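Local atomic coordinates of putative S-adenosylmethionine-dependent methyltransferase (Bacteroides thetaiotaomicron, PDB entry 1WYZ), a protein that probably acts as an S-adenosylmethionine-dependent methyltransferase of the RsmI-like family. Residues S137-R151 / Q167-M181. Sequence-based numbering, arbitrary orientation.
Sequences SFAFHGYLPIEPGER and QTQLFIETPYRNHKM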
ATOM      1  N   SER A 137      -1.280   5.212 -10.463  1.00 29.20           N
ATOM      2  CA  SER A 137      -2.720   5.043 -10.668  1.00 28.44           C
ATOM      3  C   SER A 137      -3.066   3.547 -10.760  1.00 28.21           C
ATOM      4  O   SER A 137      -2.809   2.901 -11.780  1.00 27.64           O
ATOM      5  CB  SER A 137      -3.193   5.772 -11.933  1.00 24.93           C
ATOM      6  OG  SER A 137      -4.597   5.624 -12.112  1.00 20.25           O
ATOM      7  N   PHE A 138      -3.639   3.010  -9.688  1.00 32.84           N
ATOM      8  CA  PHE A 138      -4.025   1.604  -9.628  1.00 32.95           C
ATOM      9  C   PHE A 138      -5.263   1.487  -8.746  1.00 32.31           C
ATOM     10  O   PHE A 138      -5.574   2.412  -7.989  1.00 32.47           O
ATOM     11  CB  PHE A 138      -2.879   0.777  -9.051  1.00 30.02           C
ATOM     12  CG  PHE A 138      -2.474   1.198  -7.670  1.00 32.77           C
ATOM     13  CD1 PHE A 138      -3.175   0.739  -6.555  1.00 33.51           C
ATOM     14  CD2 PHE A 138      -1.385   2.057  -7.479  1.00 32.66           C
ATOM     15  CE1 PHE A 138      -2.796   1.128  -5.265  1.00 35.47           C
ATOM     16  CE2 PHE A 138      -1.006   2.445  -6.202  1.00 33.60           C
ATOM     17  CZ  PHE A 138      -1.708   1.982  -5.090  1.00 36.39           C
ATOM     18  N   ALA A 139      -5.950   0.348  -8.834  1.00 22.07           N
ATOM     19  CA  ALA A 139      -7.175   0.116  -8.074  1.00 21.02           C
ATOM     20  C   ALA A 139      -7.311  -1.332  -7.582  1.00 21.83           C
ATOM     21  O   ALA A 139      -7.143  -2.284  -8.356  1.00 20.74           O
ATOM     22  CB  ALA A 139      -8.367   0.476  -8.942  1.00 22.35           C
ATOM     23  N   PHE A 140      -7.617  -1.498  -6.299  1.00 22.15           N
ATOM     24  CA  PHE A 140      -7.781  -2.824  -5.711  1.00 22.82           C
ATOM     25  C   PHE A 140      -9.276  -3.147  -5.585  1.00 23.68           C
ATOM     26  O   PHE A 140     -10.039  -2.366  -4.999  1.00 23.08           O
ATOM     27  CB  PHE A 140      -7.133  -2.861  -4.322  1.00 25.98           C
ATOM     28  CG  PHE A 140      -7.279  -4.187  -3.616  1.00 25.55           C
ATOM     29  CD1 PHE A 140      -6.658  -5.327  -4.118  1.00 25.52           C
ATOM     30  CD2 PHE A 140      -8.047  -4.299  -2.461  1.00 26.48           C
ATOM     31  CE1 PHE A 140      -6.800  -6.567  -3.488  1.00 26.44           C
ATOM     32  CE2 PHE A 140      -8.200  -5.539  -1.815  1.00 26.53           C
ATOM     33  CZ  PHE A 140      -7.570  -6.671  -2.337  1.00 27.56           C
ATOM     34  N   HIS A 141      -9.690  -4.296  -6.108  1.00 17.16           N
ATOM     35  CA  HIS A 141     -11.094  -4.685  -6.050  1.00 17.22           C
ATOM     36  C   HIS A 141     -11.366  -5.872  -5.122  1.00 17.99           C
ATOM     37  O   HIS A 141     -12.501  -6.320  -5.011  1.00 18.03           O
ATOM     38  CB  HIS A 141     -11.591  -5.005  -7.463  1.00 32.01           C
ATOM     39  CG  HIS A 141     -11.390  -3.891  -8.443  1.00 30.66           C
ATOM     40  ND1 HIS A 141     -12.320  -2.890  -8.637  1.00 33.29           N
ATOM     41  CD2 HIS A 141     -10.364  -3.615  -9.280  1.00 29.59           C
ATOM     42  CE1 HIS A 141     -11.876  -2.049  -9.553  1.00 31.51           C
ATOM     43  NE2 HIS A 141     -10.689  -2.467  -9.959  1.00 31.28           N
ATOM     44  N   GLY A 142     -10.330  -6.376  -4.453  1.00 28.53           N
ATOM     45  CA  GLY A 142     -10.511  -7.507  -3.552  1.00 30.31           C
ATOM     46  C   GLY A 142     -10.890  -8.782  -4.291  1.00 32.79           C
ATOM     47  O   GLY A 142     -10.128  -9.253  -5.142  1.00 32.78           O
ATOM     48  N   TYR A 143     -12.056  -9.351  -3.982  1.00 35.11           N
ATOM     49  CA  TYR A 143     -12.499 -10.575  -4.665  1.00 37.24           C
ATOM     50  C   TYR A 143     -13.486 -10.215  -5.757  1.00 37.91           C
ATOM     51  O   TYR A 143     -14.272  -9.292  -5.589  1.00 39.82           O
ATOM     52  CB  TYR A 143     -13.158 -11.537  -3.678  1.00 33.06           C
ATOM     53  CG  TYR A 143     -12.190 -12.156  -2.707  1.00 33.87           C
ATOM     54  CD1 TYR A 143     -11.498 -13.325  -3.030  1.00 35.04           C
ATOM     55  CD2 TYR A 143     -11.932 -11.558  -1.477  1.00 34.26           C
ATOM     56  CE1 TYR A 143     -10.563 -13.883  -2.145  1.00 35.29           C
ATOM     57  CE2 TYR A 143     -10.998 -12.104  -0.583  1.00 35.21           C
ATOM     58  CZ  TYR A 143     -10.315 -13.263  -0.923  1.00 36.61           C
ATOM     59  OH  TYR A 143      -9.355 -13.763  -0.068  1.00 34.07           O
ATOM     60  N   LEU A 144     -13.447 -10.939  -6.872  1.00 35.71           N
ATOM     61  CA  LEU A 144     -14.343 -10.686  -7.995  1.00 36.83           C
ATOM     62  C   LEU A 144     -15.563 -11.596  -7.945  1.00 39.24           C
ATOM     63  O   LEU A 144     -15.567 -12.589  -7.218  1.00 39.24           O
ATOM     64  CB  LEU A 144     -13.601 -10.921  -9.309  1.00 37.08           C
ATOM     65  CG  LEU A 144     -12.258 -10.209  -9.426  1.00 36.47           C
ATOM     66  CD1 LEU A 144     -11.722 -10.305 -10.855  1.00 37.43           C
ATOM     67  CD2 LEU A 144     -12.452  -8.758  -9.017  1.00 36.34           C
ATOM     68  N   PRO A 145     -16.614 -11.270  -8.721  1.00 38.37           N
ATOM     69  CA  PRO A 145     -17.845 -12.066  -8.764  1.00 40.90           C
ATOM     70  C   PRO A 145     -17.642 -13.562  -8.995  1.00 43.14           C
ATOM     71  O   PRO A 145     -17.042 -13.992  -9.982  1.00 42.06           O
ATOM     72  CB  PRO A 145     -18.647 -11.393  -9.867  1.00 54.08           C
ATOM     73  CG  PRO A 145     -18.326  -9.955  -9.632  1.00 54.72           C
ATOM     74  CD  PRO A 145     -16.798 -10.010  -9.461  1.00 53.24           C
ATOM     75  N   ILE A 146     -18.177 -14.332  -8.053  1.00 54.90           N
ATOM     76  CA  ILE A 146     -18.105 -15.791  -8.009  1.00 58.02           C
ATOM     77  C   ILE A 146     -18.685 -16.528  -9.217  1.00 59.08           C
ATOM     78  O   ILE A 146     -18.018 -17.381  -9.804  1.00 57.72           O
ATOM     79  CB  ILE A 146     -18.813 -16.295  -6.735  1.00 89.06           C
ATOM     80  CG1 ILE A 146     -18.416 -15.401  -5.550  1.00 89.84           C
ATOM     81  CG2 ILE A 146     -18.419 -17.738  -6.459  1.00 91.90           C
ATOM     82  CD1 ILE A 146     -19.260 -14.148  -5.394  1.00 68.46           C
ATOM     83  N   GLU A 147     -19.926 -16.204  -9.576  1.00 59.78           N
ATOM     84  CA  GLU A 147     -20.594 -16.850 -10.702  1.00 61.85           C
ATOM     85  C   GLU A 147     -19.997 -16.433 -12.036  1.00 61.26           C
ATOM     86  O   GLU A 147     -19.745 -15.253 -12.270  1.00 61.07           O
ATOM     87  CB  GLU A 147     -22.085 -16.509 -10.713  1.00 90.08           C
ATOM     88  CG  GLU A 147     -22.382 -15.042 -10.991  1.00 95.17           C
ATOM     89  CD  GLU A 147     -23.800 -14.806 -11.480  1.00 96.50           C
ATOM     90  OE1 GLU A 147     -24.206 -15.450 -12.471  1.00 95.64           O
ATOM     91  OE2 GLU A 147     -24.506 -13.970 -10.874  1.00 98.25           O
ATOM     92  N   PRO A 148     -19.771 -17.398 -12.938  1.00 61.76           N
ATOM     93  CA  PRO A 148     -19.201 -17.094 -14.255  1.00 61.56           C
ATOM     94  C   PRO A 148     -20.065 -16.079 -15.000  1.00 61.35           C
ATOM     95  O   PRO A 148     -21.216 -15.850 -14.629  1.00 62.78           O
ATOM     96  CB  PRO A 148     -19.191 -18.458 -14.944  1.00 55.01           C
ATOM     97  CG  PRO A 148     -18.986 -19.407 -13.796  1.00 53.85           C
ATOM     98  CD  PRO A 148     -19.939 -18.851 -12.763  1.00 54.34           C
ATOM     99  N   GLY A 149     -19.514 -15.467 -16.043  1.00 52.84           N
ATOM    100  CA  GLY A 149     -20.285 -14.494 -16.803  1.00 51.50           C
ATOM    101  C   GLY A 149     -20.386 -13.166 -16.081  1.00 49.52           C
ATOM    102  O   GLY A 149     -20.385 -12.100 -16.696  1.00 47.65           O
ATOM    103  N   GLU A 150     -20.502 -13.236 -14.763  1.00 58.56           N
ATOM    104  CA  GLU A 150     -20.555 -12.035 -13.956  1.00 58.79           C
ATOM    105  C   GLU A 150     -19.075 -11.722 -13.735  1.00 56.84           C
ATOM    106  O   GLU A 150     -18.667 -10.564 -13.619  1.00 55.82           O
ATOM    107  CB  GLU A 150     -21.253 -12.313 -12.621  1.00 68.24           C
ATOM    108  CG  GLU A 150     -21.637 -11.058 -11.844  1.00 73.15           C
ATOM    109  CD  GLU A 150     -22.884 -10.375 -12.390  1.00 75.31           C
ATOM    110  OE1 GLU A 150     -22.928 -10.074 -13.605  1.00 75.23           O
ATOM    111  OE2 GLU A 150     -23.819 -10.132 -11.593  1.00 76.81           O
ATOM    112  N   ARG A 151     -18.275 -12.784 -13.704  1.00 50.30           N
ATOM    113  CA  ARG A 151     -16.836 -12.665 -13.516  1.00 48.57           C
ATOM    114  C   ARG A 151     -16.182 -12.216 -14.815  1.00 48.25           C
ATOM    115  O   ARG A 151     -15.153 -11.541 -14.810  1.00 48.12           O
ATOM    116  CB  ARG A 151     -16.254 -14.005 -13.059  1.00 41.81           C
ATOM    117  CG  ARG A 151     -14.800 -13.923 -12.655  1.00 40.43           C
ATOM    118  CD  ARG A 151     -14.495 -14.890 -11.541  1.00 37.91           C
ATOM    119  NE  ARG A 151     -13.570 -15.928 -11.971  1.00 36.62           N
ATOM    120  CZ  ARG A 151     -13.042 -16.835 -11.158  1.00 37.98           C
ATOM    121  NH1 ARG A 151     -13.354 -16.838  -9.866  1.00 38.16           N
ATOM    122  NH2 ARG A 151     -12.184 -17.725 -11.635  1.00 38.92           N
ATOM    123  N   GLN A 167      -4.780   2.957 -15.632  1.00 37.34           N
ATOM    124  CA  GLN A 167      -4.731   2.536 -14.244  1.00 36.78           C
ATOM    125  C   GLN A 167      -4.643   1.031 -14.001  1.00 35.44           C
ATOM    126  O   GLN A 167      -5.481   0.255 -14.445  1.00 35.72           O
ATOM    127  CB  GLN A 167      -5.950   3.084 -13.525  1.00 39.30           C
ATOM    128  CG  GLN A 167      -5.996   2.798 -12.050  1.00 38.56           C
ATOM    129  CD  GLN A 167      -7.311   3.242 -11.477  1.00 37.93           C
ATOM    130  OE1 GLN A 167      -8.279   2.487 -11.467  1.00 33.38           O
ATOM    131  NE2 GLN A 167      -7.367   4.488 -11.024  1.00 39.08           N
ATOM    132  N   THR A 168      -3.618   0.633 -13.269  1.00 29.10           N
ATOM    133  CA  THR A 168      -3.422  -0.755 -12.923  1.00 27.73           C
ATOM    134  C   THR A 168      -4.659  -1.266 -12.181  1.00 28.79           C
ATOM    135  O   THR A 168      -5.214  -0.559 -11.334  1.00 28.85           O
ATOM    136  CB  THR A 168      -2.181  -0.884 -12.022  1.00 26.06           C
ATOM    137  OG1 THR A 168      -1.066  -0.289 -12.694  1.00 25.44           O
ATOM    138  CG2 THR A 168      -1.866  -2.355 -11.705  1.00 24.56           C
ATOM    139  N   GLN A 169      -5.106  -2.478 -12.502  1.00 28.74           N
ATOM    140  CA  GLN A 169      -6.272  -3.052 -11.823  1.00 28.92           C
ATOM    141  C   GLN A 169      -5.833  -4.272 -11.006  1.00 29.16           C
ATOM    142  O   GLN A 169      -5.188  -5.173 -11.540  1.00 30.40           O
ATOM    143  CB  GLN A 169      -7.337  -3.450 -12.851  1.00 30.79           C
ATOM    144  CG  GLN A 169      -7.791  -2.307 -13.766  1.00 30.59           C
ATOM    145  CD  GLN A 169      -8.365  -1.077 -13.027  1.00 31.51           C
ATOM    146  OE1 GLN A 169      -9.340  -1.169 -12.272  1.00 25.87           O
ATOM    147  NE2 GLN A 169      -7.754   0.083 -13.264  1.00 31.75           N
ATOM    148  N   LEU A 170      -6.178  -4.303  -9.718  1.00 29.91           N
ATOM    149  CA  LEU A 170      -5.771  -5.408  -8.847  1.00 31.52           C
ATOM    150  C   LEU A 170      -6.919  -6.137  -8.171  1.00 32.25           C
ATOM    151  O   LEU A 170      -7.880  -5.512  -7.719  1.00 34.13           O
ATOM    152  CB  LEU A 170      -4.836  -4.922  -7.724  1.00 31.14           C
ATOM    153  CG  LEU A 170      -3.484  -4.251  -7.943  1.00 32.29           C
ATOM    154  CD1 LEU A 170      -3.676  -2.796  -8.343  1.00 31.54           C
ATOM    155  CD2 LEU A 170      -2.699  -4.319  -6.641  1.00 32.47           C
ATOM    156  N   PHE A 171      -6.793  -7.456  -8.072  1.00 29.62           N
ATOM    157  CA  PHE A 171      -7.799  -8.281  -7.414  1.00 31.28           C
ATOM    158  C   PHE A 171      -7.170  -9.576  -6.891  1.00 35.57           C
ATOM    159  O   PHE A 171      -6.155 -10.041  -7.420  1.00 37.31           O
ATOM    160  CB  PHE A 171      -8.968  -8.569  -8.369  1.00 28.37           C
ATOM    161  CG  PHE A 171      -8.562  -9.141  -9.707  1.00 27.03           C
ATOM    162  CD1 PHE A 171      -8.442 -10.525  -9.888  1.00 25.10           C
ATOM    163  CD2 PHE A 171      -8.338  -8.303 -10.799  1.00 26.62           C
ATOM    164  CE1 PHE A 171      -8.112 -11.071 -11.136  1.00 22.10           C
ATOM    165  CE2 PHE A 171      -8.006  -8.841 -12.063  1.00 28.40           C
ATOM    166  CZ  PHE A 171      -7.895 -10.232 -12.221  1.00 24.60           C
ATOM    167  N   ILE A 172      -7.756 -10.145  -5.842  1.00 35.37           N
ATOM    168  CA  ILE A 172      -7.229 -11.370  -5.253  1.00 39.49           C
ATOM    169  C   ILE A 172      -8.201 -12.534  -5.378  1.00 43.10           C
ATOM    170  O   ILE A 172      -9.375 -12.344  -5.726  1.00 43.26           O
ATOM    171  CB  ILE A 172      -6.893 -11.172  -3.768  1.00 62.78           C
ATOM    172  CG1 ILE A 172      -8.173 -10.878  -2.982  1.00 62.95           C
ATOM    173  CG2 ILE A 172      -5.887 -10.033  -3.613  1.00 64.03           C
ATOM    174  CD1 ILE A 172      -8.031 -10.966  -1.463  1.00 54.80           C
ATOM    175  N   GLU A 173      -7.703 -13.736  -5.092  1.00 37.29           N
ATOM    176  CA  GLU A 173      -8.502 -14.955  -5.192  1.00 41.06           C
ATOM    177  C   GLU A 173      -8.214 -15.977  -4.107  1.00 42.76           C
ATOM    178  O   GLU A 173      -7.080 -16.103  -3.642  1.00 42.72           O
ATOM    179  CB  GLU A 173      -8.286 -15.617  -6.551  1.00 69.91           C
ATOM    180  CG  GLU A 173      -9.493 -15.528  -7.468  1.00 72.99           C
ATOM    181  CD  GLU A 173     -10.690 -16.316  -6.954  1.00 72.98           C
ATOM    182  OE1 GLU A 173     -11.002 -16.238  -5.744  1.00 71.89           O
ATOM    183  OE2 GLU A 173     -11.331 -17.007  -7.775  1.00 73.99           O
ATOM    184  N   THR A 174      -9.249 -16.717  -3.717  1.00 52.44           N
ATOM    185  CA  THR A 174      -9.104 -17.743  -2.691  1.00 55.74           C
ATOM    186  C   THR A 174      -8.156 -18.824  -3.220  1.00 58.67           C
ATOM    187  O   THR A 174      -8.220 -19.202  -4.392  1.00 56.22           O
ATOM    188  CB  THR A 174     -10.479 -18.356  -2.315  1.00 80.43           C
ATOM    189  OG1 THR A 174     -10.343 -19.146  -1.129  1.00 81.73           O
ATOM    190  CG2 THR A 174     -11.004 -19.233  -3.437  1.00 80.17           C
ATOM    191  N   PRO A 175      -7.272 -19.338  -2.352  1.00 69.30           N
ATOM    192  CA  PRO A 175      -6.297 -20.367  -2.724  1.00 74.10           C
ATOM    193  C   PRO A 175      -6.723 -21.422  -3.749  1.00 79.04           C
ATOM    194  O   PRO A 175      -6.069 -21.579  -4.783  1.00 78.79           O
ATOM    195  CB  PRO A 175      -5.878 -20.959  -1.367  1.00 74.20           C
ATOM    196  CG  PRO A 175      -7.019 -20.606  -0.447  1.00 73.10           C
ATOM    197  CD  PRO A 175      -7.352 -19.212  -0.889  1.00 71.32           C
ATOM    198  N   TYR A 176      -7.814 -22.131  -3.494  1.00 56.30           N
ATOM    199  CA  TYR A 176      -8.249 -23.162  -4.431  1.00 61.10           C
ATOM    200  C   TYR A 176      -8.645 -22.641  -5.817  1.00 57.92           C
ATOM    201  O   TYR A 176      -8.284 -23.237  -6.834  1.00 55.72           O
ATOM    202  CB  TYR A 176      -9.410 -23.954  -3.824  1.00145.23           C
ATOM    203  CG  TYR A 176      -9.224 -25.455  -3.892  1.00155.74           C
ATOM    204  CD1 TYR A 176      -8.055 -26.057  -3.420  1.00159.80           C
ATOM    205  CD2 TYR A 176     -10.219 -26.276  -4.415  1.00160.29           C
ATOM    206  CE1 TYR A 176      -7.886 -27.449  -3.466  1.00162.71           C
ATOM    207  CE2 TYR A 176     -10.059 -27.667  -4.464  1.00163.13           C
ATOM    208  CZ  TYR A 176      -8.891 -28.244  -3.989  1.00163.87           C
ATOM    209  OH  TYR A 176      -8.729 -29.612  -4.039  1.00167.88           O
ATOM    210  N   ARG A 177      -9.379 -21.531  -5.851  1.00 57.02           N
ATOM    211  CA  ARG A 177      -9.854 -20.929  -7.099  1.00 53.64           C
ATOM    212  C   ARG A 177      -8.787 -20.341  -8.041  1.00 48.84           C
ATOM    213  O   ARG A 177      -9.109 -19.900  -9.151  1.00 47.02           O
ATOM    214  CB  ARG A 177     -10.878 -19.840  -6.769  1.00 89.39           C
ATOM    215  CG  ARG A 177     -12.321 -20.294  -6.712  1.00 92.87           C
ATOM    216  CD  ARG A 177     -12.944 -20.259  -8.099  1.00 96.27           C
ATOM    217  NE  ARG A 177     -14.360 -20.624  -8.084  1.00100.83           N
ATOM    218  CZ  ARG A 177     -15.146 -20.616  -9.157  1.00103.46           C
ATOM    219  NH1 ARG A 177     -14.659 -20.262 -10.339  1.00106.16           N
ATOM    220  NH2 ARG A 177     -16.420 -20.966  -9.050  1.00106.79           N
ATOM    221  N   ASN A 178      -7.530 -20.344  -7.610  1.00 48.33           N
ATOM    222  CA  ASN A 178      -6.438 -19.777  -8.400  1.00 44.56           C
ATOM    223  C   ASN A 178      -6.338 -20.163  -9.868  1.00 43.95           C
ATOM    224  O   ASN A 178      -6.406 -19.307 -10.750  1.00 41.90           O
ATOM    225  CB  ASN A 178      -5.095 -20.073  -7.732  1.00 62.70           C
ATOM    226  CG  ASN A 178      -4.582 -18.910  -6.917  1.00 60.09           C
ATOM    227  OD1 ASN A 178      -4.505 -17.783  -7.404  1.00 56.60           O
ATOM    228  ND2 ASN A 178      -4.221 -19.178  -5.667  1.00 57.16           N
ATOM    229  N   HIS A 179      -6.163 -21.451 -10.132  1.00 45.42           N
ATOM    230  CA  HIS A 179      -6.028 -21.905 -11.499  1.00 45.27           C
ATOM    231  C   HIS A 179      -7.274 -21.640 -12.336  1.00 42.05           C
ATOM    232  O   HIS A 179      -7.179 -21.416 -13.542  1.00 38.81           O
ATOM    233  CB  HIS A 179      -5.674 -23.391 -11.534  1.00112.21           C
ATOM    234  CG  HIS A 179      -4.548 -23.713 -12.466  1.00117.29           C
ATOM    235  ND1 HIS A 179      -3.227 -23.473 -12.149  1.00119.24           N
ATOM    236  CD2 HIS A 179      -4.548 -24.201 -13.730  1.00119.25           C
ATOM    237  CE1 HIS A 179      -2.463 -23.799 -13.176  1.00118.35           C
ATOM    238  NE2 HIS A 179      -3.239 -24.242 -14.149  1.00118.27           N
ATOM    239  N   LYS A 180      -8.443 -21.661 -11.706  1.00 47.86           N
ATOM    240  CA  LYS A 180      -9.669 -21.408 -12.451  1.00 45.72           C
ATOM    241  C   LYS A 180      -9.733 -19.941 -12.870  1.00 42.57           C
ATOM    242  O   LYS A 180     -10.349 -19.599 -13.881  1.00 39.86           O
ATOM    243  CB  LYS A 180     -10.901 -21.773 -11.615  1.00 66.90           C
ATOM    244  CG  LYS A 180     -12.223 -21.664 -12.383  1.00 69.36           C
ATOM    245  CD  LYS A 180     -12.268 -22.622 -13.570  1.00 69.90           C
ATOM    246  CE  LYS A 180     -13.583 -22.509 -14.331  1.00 68.97           C
ATOM    247  NZ  LYS A 180     -13.738 -21.184 -14.991  1.00 70.97           N
HETATM  248  N   MSE A 181      -9.085 -19.081 -12.089  1.00 46.98           N
HETATM  249  CA  MSE A 181      -9.058 -17.652 -12.388  1.00 44.96           C
HETATM  250  C   MSE A 181      -8.155 -17.371 -13.589  1.00 42.88           C
HETATM  251  O   MSE A 181      -8.590 -16.725 -14.539  1.00 40.41           O
HETATM  252  CB  MSE A 181      -8.581 -16.851 -11.174  1.00 56.17           C
HETATM  253  CG  MSE A 181      -8.413 -15.352 -11.444  1.00 58.88           C
HETATM  254 SE   MSE A 181     -10.077 -14.358 -11.695  1.00 63.55          SE
HETATM  255  CE  MSE A 181     -10.301 -14.512 -13.599  1.00 59.81           C
TER
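Strands 138-143 and 168-173 pair in parallel within a beta-alpha-beta unit, Leu170 N donating to Ala139 O (2.6 Å) and His141 N to Leu170 O; the axes of the two short strand segments lie 20° apart. Beside Ala139 runs a chain of side-chain hydrogen bonds. His141 NE2, with its acceptor close to the ring plane, donates almost straight (167°) to Gln169 OE1 at 3.0 Å, while Gln169 NE2 gives to both Gln167 O and Gln167 OE1, the latter on a lone pair. Extended, with CG anti to the backbone N (chi1 -176°), Gln167 reaches along Ser137 and donates from NE2 to Ser137 OG at 3.2 Å. A leucine in place of Gln167 would probably leave Ser137 OG without this donor and Gln169 NE2 with one acceptor fewer. Helix 150-165 makes the crossover between the strands; at the dimer interface, residues 138-140 pair antiparallel with a strand of the second subunit. Farther along, Leu144 CD1 lies over the Phe171 ring face, 3.5 Å from its centroid, and Ile172 CG1 sits over Tyr143's ring centre (3.8 Å). At the start of helix 150-165, Arg151 NH1 forms a salt bridge with Glu173 OE2 (2.9 Å), though the hydrogen bond in it is bent and weak; Met181 SE lies over one guanidinium face, and Asp184 takes NH2 in a second salt bridge.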